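Local coordinates for protein tail component (Lactobacillus phage J-1, PDB 5LY8) that probably binds carbohydrate on the host cell surface, as the second carbohydrate-binding module of an evolved distal tail protein, and carries magnesium ions, at residues Lys11-Phe22 and Gln227-Tyr238; Ser89-Val97 and Ser202-Thr210. One frame throughout, in Å; residues are numbered along the deposited sequence. Where two conformers were deposited one is given.

Contact 1: Lys11-Phe22 and Gln227-Tyr238. With MG (magnesium ion), chain C.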
loop_
_atom_site.group_PDB
_atom_site.type_symbol
_atom_site.label_atom_id
_atom_site.label_comp_id
_atom_site.label_asym_id
_atom_site.label_seq_id
_atom_site.Cartn_x
_atom_site.Cartn_y
_atom_site.Cartn_z
ATOM N N LYS A 11 3.806 29.579 -9.906
ATOM C CA LYS A 11 2.757 28.696 -10.370
ATOM C C LYS A 11 3.064 27.297 -9.855
ATOM O O LYS A 11 4.116 27.069 -9.323
ATOM C CB LYS A 11 2.650 28.708 -11.895
ATOM C CG LYS A 11 2.331 30.096 -12.439
ATOM C CD LYS A 11 2.336 30.189 -13.949
ATOM C CE LYS A 11 2.075 31.622 -14.387
ATOM N NZ LYS A 11 3.378 32.327 -14.487
ATOM N N GLN A 12 2.130 26.371 -10.008
ATOM C CA GLN A 12 2.349 24.989 -9.554
ATOM C C GLN A 12 1.894 23.930 -10.560
ATOM O O GLN A 12 1.013 24.173 -11.332
ATOM C CB GLN A 12 1.637 24.763 -8.240
ATOM C CG GLN A 12 2.118 25.713 -7.161
ATOM C CD GLN A 12 1.499 25.410 -5.835
ATOM O OE1 GLN A 12 0.298 25.215 -5.736
ATOM N NE2 GLN A 12 2.323 25.393 -4.793
ATOM N N LYS A 13 2.487 22.739 -10.508
ATOM C CA LYS A 13 2.033 21.621 -11.322
ATOM C C LYS A 13 2.213 20.243 -10.618
ATOM O O LYS A 13 2.822 20.197 -9.576
ATOM C CB LYS A 13 2.740 21.664 -12.649
ATOM C CG LYS A 13 4.222 21.409 -12.631
ATOM C CD LYS A 13 4.751 21.447 -14.056
ATOM C CE LYS A 13 6.261 21.377 -14.122
ATOM N NZ LYS A 13 6.882 22.646 -13.693
ATOM N N SER A 14 1.696 19.154 -11.199
ATOM C CA SER A 14 1.977 17.816 -10.682
ATOM C C SER A 14 3.134 17.217 -11.473
ATOM O O SER A 14 3.319 17.552 -12.654
ATOM C CB SER A 14 0.738 16.927 -10.731
ATOM O OG SER A 14 0.309 16.636 -12.050
ATOM N N GLU A 15 3.964 16.392 -10.807
ATOM C CA GLU A 15 5.123 15.784 -11.442
ATOM C C GLU A 15 5.097 14.289 -11.161
ATOM O O GLU A 15 5.346 13.873 -10.024
ATOM C CB GLU A 15 6.444 16.406 -10.956
ATOM C CG GLU A 15 6.493 17.899 -11.159
ATOM C CD GLU A 15 7.709 18.612 -10.624
ATOM O OE1 GLU A 15 8.446 18.032 -9.784
ATOM O OE2 GLU A 15 7.877 19.795 -10.992
ATOM N N ARG A 16 4.807 13.482 -12.180
ATOM C CA ARG A 16 4.779 12.050 -12.025
ATOM C C ARG A 16 6.182 11.488 -11.945
ATOM O O ARG A 16 7.033 11.843 -12.766
ATOM C CB ARG A 16 3.969 11.392 -13.147
ATOM C CG ARG A 16 3.488 10.016 -12.697
ATOM C CD ARG A 16 2.408 9.489 -13.576
ATOM N NE ARG A 16 1.086 9.930 -13.143
ATOM C CZ ARG A 16 -0.030 9.394 -13.612
ATOM N NH1 ARG A 16 0.023 8.419 -14.505
ATOM N NH2 ARG A 16 -1.208 9.814 -13.175
ATOM N N VAL A 17 6.455 10.689 -10.914
ATOM C CA VAL A 17 7.758 10.080 -10.696
ATOM C C VAL A 17 7.841 8.781 -11.482
ATOM O O VAL A 17 8.886 8.507 -12.085
ATOM C CB VAL A 17 7.983 9.885 -9.182
ATOM C CG1 VAL A 17 9.143 8.940 -8.876
ATOM C CG2 VAL A 17 8.204 11.231 -8.507
ATOM N N TYR A 18 6.770 7.968 -11.462
ATOM C CA TYR A 18 6.783 6.710 -12.201
ATOM C C TYR A 18 5.343 6.351 -12.418
ATOM O O TYR A 18 4.463 6.851 -11.714
ATOM C CB TYR A 18 7.515 5.570 -11.427
ATOM C CG TYR A 18 6.678 4.985 -10.305
ATOM C CD1 TYR A 18 6.679 5.559 -9.037
ATOM C CD2 TYR A 18 5.821 3.913 -10.535
ATOM C CE1 TYR A 18 5.844 5.086 -8.028
ATOM C CE2 TYR A 18 4.983 3.434 -9.531
ATOM C CZ TYR A 18 4.974 4.045 -8.297
ATOM O OH TYR A 18 4.130 3.607 -7.311
ATOM N N HIS A 19 5.120 5.439 -13.359
ATOM C CA HIS A 19 3.808 4.898 -13.618
ATOM C C HIS A 19 3.976 3.476 -14.106
ATOM O O HIS A 19 4.680 3.227 -15.097
ATOM C CB HIS A 19 3.037 5.754 -14.646
ATOM C CG HIS A 19 1.732 5.146 -15.053
ATOM N ND1 HIS A 19 1.273 5.243 -16.346
ATOM C CD2 HIS A 19 0.854 4.405 -14.335
ATOM C CE1 HIS A 19 0.125 4.592 -16.378
ATOM N NE2 HIS A 19 -0.172 4.070 -15.193
ATOM N N LEU A 20 3.379 2.531 -13.384
ATOM C CA LEU A 20 3.326 1.133 -13.813
ATOM C C LEU A 20 1.921 0.829 -14.293
ATOM O O LEU A 20 0.978 0.967 -13.521
ATOM C CB LEU A 20 3.689 0.143 -12.689
ATOM C CG LEU A 20 5.068 0.371 -12.052
ATOM C CD1 LEU A 20 5.308 -0.596 -10.911
ATOM C CD2 LEU A 20 6.209 0.253 -13.072
ATOM N N ASP A 21 1.770 0.451 -15.555
ATOM C CA ASP A 21 0.475 -0.004 -16.069
ATOM C C ASP A 21 0.426 -1.522 -16.220
ATOM O O ASP A 21 -0.633 -2.071 -16.530
ATOM C CB ASP A 21 0.102 0.671 -17.393
ATOM C CG ASP A 21 1.078 0.507 -18.529
ATOM O OD1 ASP A 21 1.849 -0.494 -18.534
ATOM O OD2 ASP A 21 1.111 1.408 -19.403
ATOM N N PHE A 22 1.558 -2.202 -16.038
ATOM C CA PHE A 22 1.680 -3.663 -16.078
ATOM C C PHE A 22 1.433 -4.257 -17.460
ATOM O O PHE A 22 1.314 -5.478 -17.546
ATOM C CB PHE A 22 0.826 -4.364 -14.999
ATOM C CG PHE A 22 1.207 -3.875 -13.627
ATOM C CD1 PHE A 22 0.317 -3.146 -12.862
ATOM C CD2 PHE A 22 2.479 -4.110 -13.115
ATOM C CE1 PHE A 22 0.677 -2.690 -11.590
ATOM C CE2 PHE A 22 2.831 -3.659 -11.840
ATOM C CZ PHE A 22 1.949 -2.908 -11.115
ATOM N N GLN A 227 -3.607 -3.370 -10.699
ATOM C CA GLN A 227 -3.812 -2.968 -12.092
ATOM C C GLN A 227 -3.074 -1.714 -12.518
ATOM O O GLN A 227 -2.929 -1.489 -13.722
ATOM C CB GLN A 227 -5.319 -2.819 -12.407
ATOM C CG GLN A 227 -6.141 -4.014 -11.893
ATOM C CD GLN A 227 -7.464 -4.274 -12.573
ATOM O OE1 GLN A 227 -7.922 -3.505 -13.458
ATOM N NE2 GLN A 227 -8.078 -5.406 -12.188
ATOM N N ASP A 228 -2.598 -0.901 -11.570
ATOM C CA ASP A 228 -1.948 0.354 -11.917
ATOM C C ASP A 228 -1.274 0.878 -10.675
ATOM O O ASP A 228 -1.761 0.666 -9.553
ATOM C CB ASP A 228 -3.007 1.378 -12.409
ATOM C CG ASP A 228 -2.418 2.547 -13.173
ATOM O OD1 ASP A 228 -2.056 2.361 -14.351
ATOM O OD2 ASP A 228 -2.224 3.625 -12.555
ATOM N N SER A 229 -0.158 1.589 -10.862
ATOM C CA SER A 229 0.540 2.221 -9.752
ATOM C C SER A 229 1.191 3.507 -10.222
ATOM O O SER A 229 1.839 3.510 -11.273
ATOM C CB SER A 229 1.643 1.294 -9.234
ATOM O OG SER A 229 2.248 1.779 -8.039
ATOM N N TYR A 230 1.119 4.577 -9.419
ATOM C CA TYR A 230 1.882 5.779 -9.743
ATOM C C TYR A 230 2.077 6.589 -8.499
ATOM O O TYR A 230 1.300 6.509 -7.536
ATOM C CB TYR A 230 1.284 6.631 -10.885
ATOM C CG TYR A 230 -0.090 7.191 -10.641
ATOM C CD1 TYR A 230 -0.264 8.420 -10.008
ATOM C CD2 TYR A 230 -1.217 6.533 -11.113
ATOM C CE1 TYR A 230 -1.530 8.978 -9.851
ATOM C CE2 TYR A 230 -2.491 7.070 -10.940
ATOM C CZ TYR A 230 -2.640 8.298 -10.321
ATOM O OH TYR A 230 -3.912 8.809 -10.126
ATOM N N PHE A 231 3.090 7.449 -8.554
ATOM C CA PHE A 231 3.351 8.420 -7.508
ATOM C C PHE A 231 3.579 9.746 -8.206
ATOM O O PHE A 231 4.328 9.804 -9.199
ATOM C CB PHE A 231 4.613 8.062 -6.723
ATOM C CG PHE A 231 4.996 9.093 -5.679
ATOM C CD1 PHE A 231 4.600 8.947 -4.359
ATOM C CD2 PHE A 231 5.719 10.236 -6.033
ATOM C CE1 PHE A 231 4.959 9.900 -3.400
ATOM C CE2 PHE A 231 6.044 11.202 -5.079
ATOM C CZ PHE A 231 5.685 11.023 -3.772
ATOM N N GLU A 232 2.934 10.802 -7.709
ATOM C CA GLU A 232 3.133 12.156 -8.195
ATOM C C GLU A 232 3.403 13.126 -7.087
ATOM O O GLU A 232 2.669 13.144 -6.104
ATOM C CB GLU A 232 1.883 12.685 -8.931
ATOM C CG GLU A 232 1.388 11.913 -10.129
ATOM C CD GLU A 232 0.092 12.452 -10.712
ATOM O OE1 GLU A 232 -0.112 12.228 -11.923
ATOM O OE2 GLU A 232 -0.770 12.953 -9.946
ATOM N N TRP A 233 4.388 14.001 -7.297
ATOM C CA TRP A 233 4.539 15.174 -6.462
ATOM C C TRP A 233 3.443 16.139 -6.933
ATOM O O TRP A 233 3.219 16.251 -8.141
ATOM C CB TRP A 233 5.898 15.831 -6.676
ATOM C CG TRP A 233 7.045 15.018 -6.164
ATOM C CD1 TRP A 233 8.032 14.441 -6.906
ATOM C CD2 TRP A 233 7.318 14.685 -4.802
ATOM N NE1 TRP A 233 8.951 13.843 -6.081
ATOM C CE2 TRP A 233 8.543 13.981 -4.784
ATOM C CE3 TRP A 233 6.692 14.984 -3.585
ATOM C CZ2 TRP A 233 9.119 13.506 -3.600
ATOM C CZ3 TRP A 233 7.252 14.488 -2.416
ATOM C CH2 TRP A 233 8.445 13.756 -2.438
ATOM N N ILE A 234 2.758 16.811 -6.007
ATOM C CA ILE A 234 1.687 17.735 -6.386
ATOM C C ILE A 234 1.929 19.112 -5.774
ATOM O O ILE A 234 2.728 19.253 -4.836
ATOM C CB ILE A 234 0.278 17.179 -6.093
ATOM C CG1 ILE A 234 0.056 17.031 -4.588
ATOM C CG2 ILE A 234 -0.026 15.875 -6.888
ATOM C CD1 ILE A 234 -1.308 16.503 -4.155
ATOM N N ASN A 235 1.285 20.142 -6.355
ATOM C CA ASN A 235 1.435 21.537 -5.904
ATOM C C ASN A 235 2.933 21.904 -5.911
ATOM O O ASN A 235 3.462 22.375 -4.893
ATOM C CB ASN A 235 0.816 21.731 -4.493
ATOM C CG ASN A 235 -0.613 21.273 -4.386
ATOM O OD1 ASN A 235 -1.487 21.634 -5.188
ATOM N ND2 ASN A 235 -0.874 20.449 -3.395
ATOM N N VAL A 236 3.637 21.569 -7.026
ATOM C CA VAL A 236 5.084 21.813 -7.109
ATOM C C VAL A 236 5.278 23.220 -7.635
ATOM O O VAL A 236 4.920 23.507 -8.793
ATOM C CB VAL A 236 5.894 20.812 -7.976
ATOM C CG1 VAL A 236 7.400 21.105 -7.865
ATOM C CG2 VAL A 236 5.601 19.363 -7.604
ATOM N N ASP A 237 5.916 24.092 -6.852
ATOM C CA ASP A 237 6.196 25.461 -7.325
ATOM C C ASP A 237 7.139 25.472 -8.502
ATOM O O ASP A 237 8.061 24.740 -8.552
ATOM C CB ASP A 237 6.873 26.283 -6.241
ATOM C CG ASP A 237 5.975 26.636 -5.101
ATOM O OD1 ASP A 237 4.754 26.489 -5.229
ATOM O OD2 ASP A 237 6.503 27.110 -4.070
ATOM N N TYR A 238 6.903 26.388 -9.425
ATOM C CA TYR A 238 7.810 26.642 -10.545
ATOM C C TYR A 238 7.603 28.080 -11.002
ATOM O O TYR A 238 6.573 28.670 -10.769
ATOM C CB TYR A 238 7.631 25.632 -11.683
ATOM C CG TYR A 238 6.438 25.865 -12.563
ATOM C CD1 TYR A 238 6.556 26.544 -13.761
ATOM C CD2 TYR A 238 5.185 25.411 -12.202
ATOM C CE1 TYR A 238 5.458 26.784 -14.571
ATOM C CE2 TYR A 238 4.076 25.627 -13.011
ATOM C CZ TYR A 238 4.223 26.315 -14.194
ATOM O OH TYR A 238 3.140 26.550 -14.974
HETATM MG MG MG C . -2.920 -1.791 -16.032
HETATM O O HOH W 1 6.732 22.550 -10.817
HETATM O O HOH W 2 -3.248 0.616 -16.058
HETATM O O HOH W 3 -3.009 -1.577 -18.511
HETATM O O HOH W 4 -5.298 -1.930 -16.557
#

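Contact 2: Ser89-Val97 and Ser202-Thr210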
loop_
_atom_site.group_PDB
_atom_site.type_symbol
_atom_site.label_atom_id
_atom_site.label_comp_id
_atom_site.label_asym_id
_atom_site.label_seq_id
_atom_site.Cartn_x
_atom_site.Cartn_y
_atom_site.Cartn_z
ATOM N N SER A 89 12.447 19.521 -3.291
ATOM C CA SER A 89 11.848 19.077 -2.034
ATOM C C SER A 89 11.377 17.651 -2.118
ATOM O O SER A 89 10.811 17.225 -3.133
ATOM C CB SER A 89 10.650 19.950 -1.641
ATOM O OG SER A 89 9.955 19.439 -0.511
ATOM N N ASN A 90 11.587 16.909 -1.024
ATOM C CA ASN A 90 10.987 15.595 -0.862
ATOM C C ASN A 90 10.077 15.569 0.380
ATOM O O ASN A 90 9.627 14.505 0.822
ATOM C CB ASN A 90 11.982 14.450 -0.878
ATOM C CG ASN A 90 13.093 14.610 0.104
ATOM O OD1 ASN A 90 13.062 15.474 0.984
ATOM N ND2 ASN A 90 14.134 13.814 -0.069
ATOM N N THR A 91 9.778 16.760 0.907
ATOM C CA THR A 91 8.873 16.905 2.055
ATOM C C THR A 91 7.551 17.497 1.587
ATOM O O THR A 91 6.631 17.665 2.395
ATOM C CB THR A 91 9.488 17.781 3.158
ATOM O OG1 THR A 91 9.839 19.056 2.603
ATOM C CG2 THR A 91 10.708 17.130 3.814
ATOM N N ALA A 92 7.445 17.795 0.278
ATOM C CA ALA A 92 6.286 18.405 -0.352
ATOM C C ALA A 92 5.091 17.463 -0.499
ATOM O O ALA A 92 5.168 16.257 -0.191
ATOM C CB ALA A 92 6.694 19.031 -1.692
ATOM N N ASN A 93 3.970 18.027 -0.958
ATOM C CA ASN A 93 2.719 17.294 -1.131
ATOM C C ASN A 93 2.810 16.239 -2.221
ATOM O O ASN A 93 3.598 16.365 -3.161
ATOM C CB ASN A 93 1.590 18.259 -1.484
ATOM C CG ASN A 93 1.233 19.301 -0.457
ATOM O OD1 ASN A 93 0.454 20.227 -0.756
ATOM N ND2 ASN A 93 1.786 19.185 0.741
ATOM N N PHE A 94 2.017 15.172 -2.092
ATOM C CA PHE A 94 2.061 14.108 -3.089
ATOM C C PHE A 94 0.791 13.331 -3.078
ATOM O O PHE A 94 -0.012 13.457 -2.154
ATOM C CB PHE A 94 3.236 13.127 -2.783
ATOM C CG PHE A 94 3.185 12.418 -1.445
ATOM C CD1 PHE A 94 2.244 11.415 -1.200
ATOM C CD2 PHE A 94 4.079 12.746 -0.434
ATOM C CE1 PHE A 94 2.177 10.789 0.054
ATOM C CE2 PHE A 94 4.045 12.070 0.795
ATOM C CZ PHE A 94 3.085 11.113 1.036
ATOM N N GLN A 95 0.623 12.492 -4.100
ATOM C CA GLN A 95 -0.369 11.429 -4.078
ATOM C C GLN A 95 0.260 10.159 -4.611
ATOM O O GLN A 95 0.997 10.186 -5.613
ATOM C CB GLN A 95 -1.694 11.751 -4.760
ATOM C CG GLN A 95 -1.645 11.939 -6.249
ATOM C CD GLN A 95 -3.034 11.938 -6.847
ATOM O OE1 GLN A 95 -4.006 11.474 -6.230
ATOM N NE2 GLN A 95 -3.138 12.354 -8.098
ATOM N N PHE A 96 -0.056 9.052 -3.955
ATOM C CA PHE A 96 0.445 7.710 -4.286
ATOM C C PHE A 96 -0.771 6.843 -4.494
ATOM O O PHE A 96 -1.519 6.634 -3.534
ATOM C CB PHE A 96 1.283 7.247 -3.101
ATOM C CG PHE A 96 1.846 5.856 -3.119
ATOM C CD1 PHE A 96 2.519 5.359 -4.238
ATOM C CD2 PHE A 96 1.816 5.075 -1.982
ATOM C CE1 PHE A 96 3.122 4.098 -4.217
ATOM C CE2 PHE A 96 2.405 3.808 -1.965
ATOM C CZ PHE A 96 3.080 3.332 -3.073
ATOM N N VAL A 97 -1.003 6.403 -5.734
ATOM C CA VAL A 97 -2.268 5.782 -6.122
ATOM C C VAL A 97 -2.034 4.399 -6.662
ATOM O O VAL A 97 -1.240 4.237 -7.612
ATOM C CB VAL A 97 -2.973 6.665 -7.186
ATOM C CG1 VAL A 97 -4.336 6.084 -7.578
ATOM C CG2 VAL A 97 -3.144 8.106 -6.686
ATOM N N SER A 202 4.713 17.755 7.720
ATOM C CA SER A 202 5.125 18.568 6.581
ATOM C C SER A 202 6.653 18.700 6.472
ATOM O O SER A 202 7.118 19.176 5.442
ATOM C CB SER A 202 4.492 19.955 6.655
ATOM O OG SER A 202 4.815 20.609 7.870
ATOM N N SER A 203 7.433 18.324 7.509
ATOM C CA SER A 203 8.897 18.370 7.478
ATOM C C SER A 203 9.533 16.988 7.271
ATOM O O SER A 203 10.769 16.896 7.216
ATOM C CB SER A 203 9.436 18.991 8.763
ATOM O OG SER A 203 9.022 20.348 8.835
ATOM N N VAL A 204 8.719 15.941 7.184
ATOM C CA VAL A 204 9.210 14.570 7.093
ATOM C C VAL A 204 9.341 14.151 5.626
ATOM O O VAL A 204 8.360 14.226 4.885
ATOM C CB VAL A 204 8.284 13.606 7.881
ATOM C CG1 VAL A 204 8.739 12.148 7.711
ATOM C CG2 VAL A 204 8.233 13.996 9.362
ATOM N N PRO A 205 10.542 13.730 5.191
ATOM C CA PRO A 205 10.723 13.373 3.783
ATOM C C PRO A 205 10.353 11.946 3.451
ATOM O O PRO A 205 10.197 11.093 4.343
ATOM C CB PRO A 205 12.222 13.589 3.559
ATOM C CG PRO A 205 12.840 13.466 4.913
ATOM C CD PRO A 205 11.818 13.712 5.939
ATOM N N ILE A 206 10.268 11.673 2.155
ATOM C CA ILE A 206 10.115 10.331 1.618
ATOM C C ILE A 206 11.109 10.131 0.473
ATOM O O ILE A 206 11.474 11.094 -0.221
ATOM C CB ILE A 206 8.676 9.905 1.236
ATOM C CG1 ILE A 206 8.101 10.846 0.221
ATOM C CG2 ILE A 206 7.752 9.719 2.485
ATOM C CD1 ILE A 206 6.921 10.261 -0.481
ATOM N N ASP A 207 11.526 8.875 0.248
ATOM C CA ASP A 207 12.459 8.564 -0.830
ATOM C C ASP A 207 12.182 7.213 -1.488
ATOM O O ASP A 207 12.975 6.779 -2.319
ATOM C CB ASP A 207 13.933 8.622 -0.349
ATOM C CG ASP A 207 14.282 7.528 0.661
ATOM O OD1 ASP A 207 13.485 6.609 0.831
ATOM O OD2 ASP A 207 15.379 7.592 1.266
ATOM N N GLY A 208 11.088 6.551 -1.141
ATOM C CA GLY A 208 10.845 5.237 -1.709
ATOM C C GLY A 208 9.450 4.747 -1.464
ATOM O O GLY A 208 8.704 5.299 -0.648
ATOM N N TRP A 209 9.108 3.671 -2.189
ATOM C CA TRP A 209 7.815 3.017 -2.013
ATOM C C TRP A 209 7.984 1.521 -2.093
ATOM O O TRP A 209 8.894 1.041 -2.783
ATOM C CB TRP A 209 6.794 3.505 -3.067
ATOM C CG TRP A 209 7.151 3.149 -4.484
ATOM C CD1 TRP A 209 7.943 3.864 -5.333
ATOM C CD2 TRP A 209 6.721 1.992 -5.215
ATOM N NE1 TRP A 209 8.043 3.222 -6.544
ATOM C CE2 TRP A 209 7.308 2.066 -6.495
ATOM C CE3 TRP A 209 5.910 0.882 -4.912
ATOM C CZ2 TRP A 209 7.089 1.097 -7.483
ATOM C CZ3 TRP A 209 5.724 -0.094 -5.878
ATOM C CH2 TRP A 209 6.267 0.048 -7.163
ATOM N N THR A 210 7.086 0.796 -1.419
ATOM C CA THR A 210 7.010 -0.658 -1.498
ATOM C C THR A 210 5.552 -1.069 -1.543
ATOM O O THR A 210 4.745 -0.553 -0.767
ATOM C CB THR A 210 7.650 -1.338 -0.265
ATOM O OG1 THR A 210 9.049 -1.040 -0.215
ATOM C CG2 THR A 210 7.480 -2.880 -0.279
HETATM O O HOH W 5 13.437 11.757 -2.032
#

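Contact 1: Lys11-Phe22 and Gln227-Tyr238
Arg-16 lays its guanidinium flat on Tyr-230, planes 16° apart and NH2 over the ring centre, while the edge of the same group turns to Glu-232. NE and NH2 grip one oxygen side-on from the same face of the carboxylate, with Arg-16 NE 2.9 Å from Glu-232 OE1; Gln-95 of the next strand holds OE2. A bend at chi3 (-87°) lets the guanidinium lie over Tyr-230 while its NE/NH2 edge faces Glu-232.

On the inward face, Val-17 CG2 is the bump that fills the notch between Phe-231 and Trp-233, 3.6 Å from Phe-231 CD2. The Tyr-18 ring spreads over the backbone, one face above Tyr-230 CA and Phe-231 N. Its hydroxyl donates to Ser-229, OH to OG 2.7 Å, and Asn-98 is a second partner of that serine. Near the chain termini, Lys-13 NZ sits over the Tyr-238 ring, 3.8 Å from its centroid.

The backbones pair antiparallel from Lys-11 to Leu-20, less tightly around Tyr-18 and Phe-231. A beta bulge between Lys-13 and Glu-15 shifts the register where the partner turns its corner at Asn-235.

At the other end, Asp-21 O and Gln-227 O join Gly-59 O and three waters around magnesium. His-19 NE2 donates to Asp-228 OD1 at 2.7 Å, in its ring plane and on the syn side of the carboxylate. One metal-bound water donates to that same oxygen. Asp-228 is therefore a second-shell residue, probably held in position by His-19, whose own negative charge may help to balance a metal that these segments bind through carbonyls alone.

Contact 2: Ser89-Val97 and Ser202-Thr210
The Phe-96 ring points its far corner at the base of Trp-209, CZ lying 3.7 Å from Trp-209 CB, and the two aromatic planes meet obliquely, at 55°. Elsewhere the indole stacks with the ring of Tyr-18. Two residues earlier, Phe-94 presents its CE2 corner to Ile-206 CD1 at 3.6 Å, also obliquely, and its ring meets that of Phe-231 as well. Ile-206 sends CG1 between its backbone N and carbonyl carbon (chi1 58°) and extends from there, which carries the terminal methyl up to the phenylalanine from the opposite direction.

Beyond this apolar row the loops take over. Ile-206 N donates to Asn-90 O at 3.2 Å, joining the two backbones directly. Beside it the Asn-90 side chain slants across Pro-205, OD1 coming 3.3 Å from Pro-205 CB. A water accepts from Asn-90 ND2 and donates to Ile-206 O, making a second bridge. In one of its two conformers Thr-91 brings CG2 near Ser-203 O. An ST turn shapes this loop, Ser-89 OG accepting from Thr-91 N.

The two segments come from facing sheets of the beta sandwich, strand 94-103 in one and 208-216 in the other. Aromatic and aliphatic groups pack between them, whereas at the loop end a backbone bond and a water satisfy both backbone polar groups of Ile-206.

In the fold
Both contacts involve the six-stranded sheet, in which strands 223-238 and 94-103 are neighbours. Contact 1 lies within that sheet and pairs its outermost strand, so backbone bonds dominate; ion pairing, cation-pi contacts and a magnesium site accompany them on a partly exposed surface. Contact 2 instead crosses the sandwich to the other sheet, with a single backbone hydrogen bond, no strand pairing, and a buried centre of Phe-94, Phe-96, Ile-206 and Trp-209; its loops are partly exposed. Their centres are 11 Å apart, and the inward face of contact 1 contributes to the same interior, where Phe-231 packs on Ile-206. Contact 2 is nested within the chain loop that contact 1 closes.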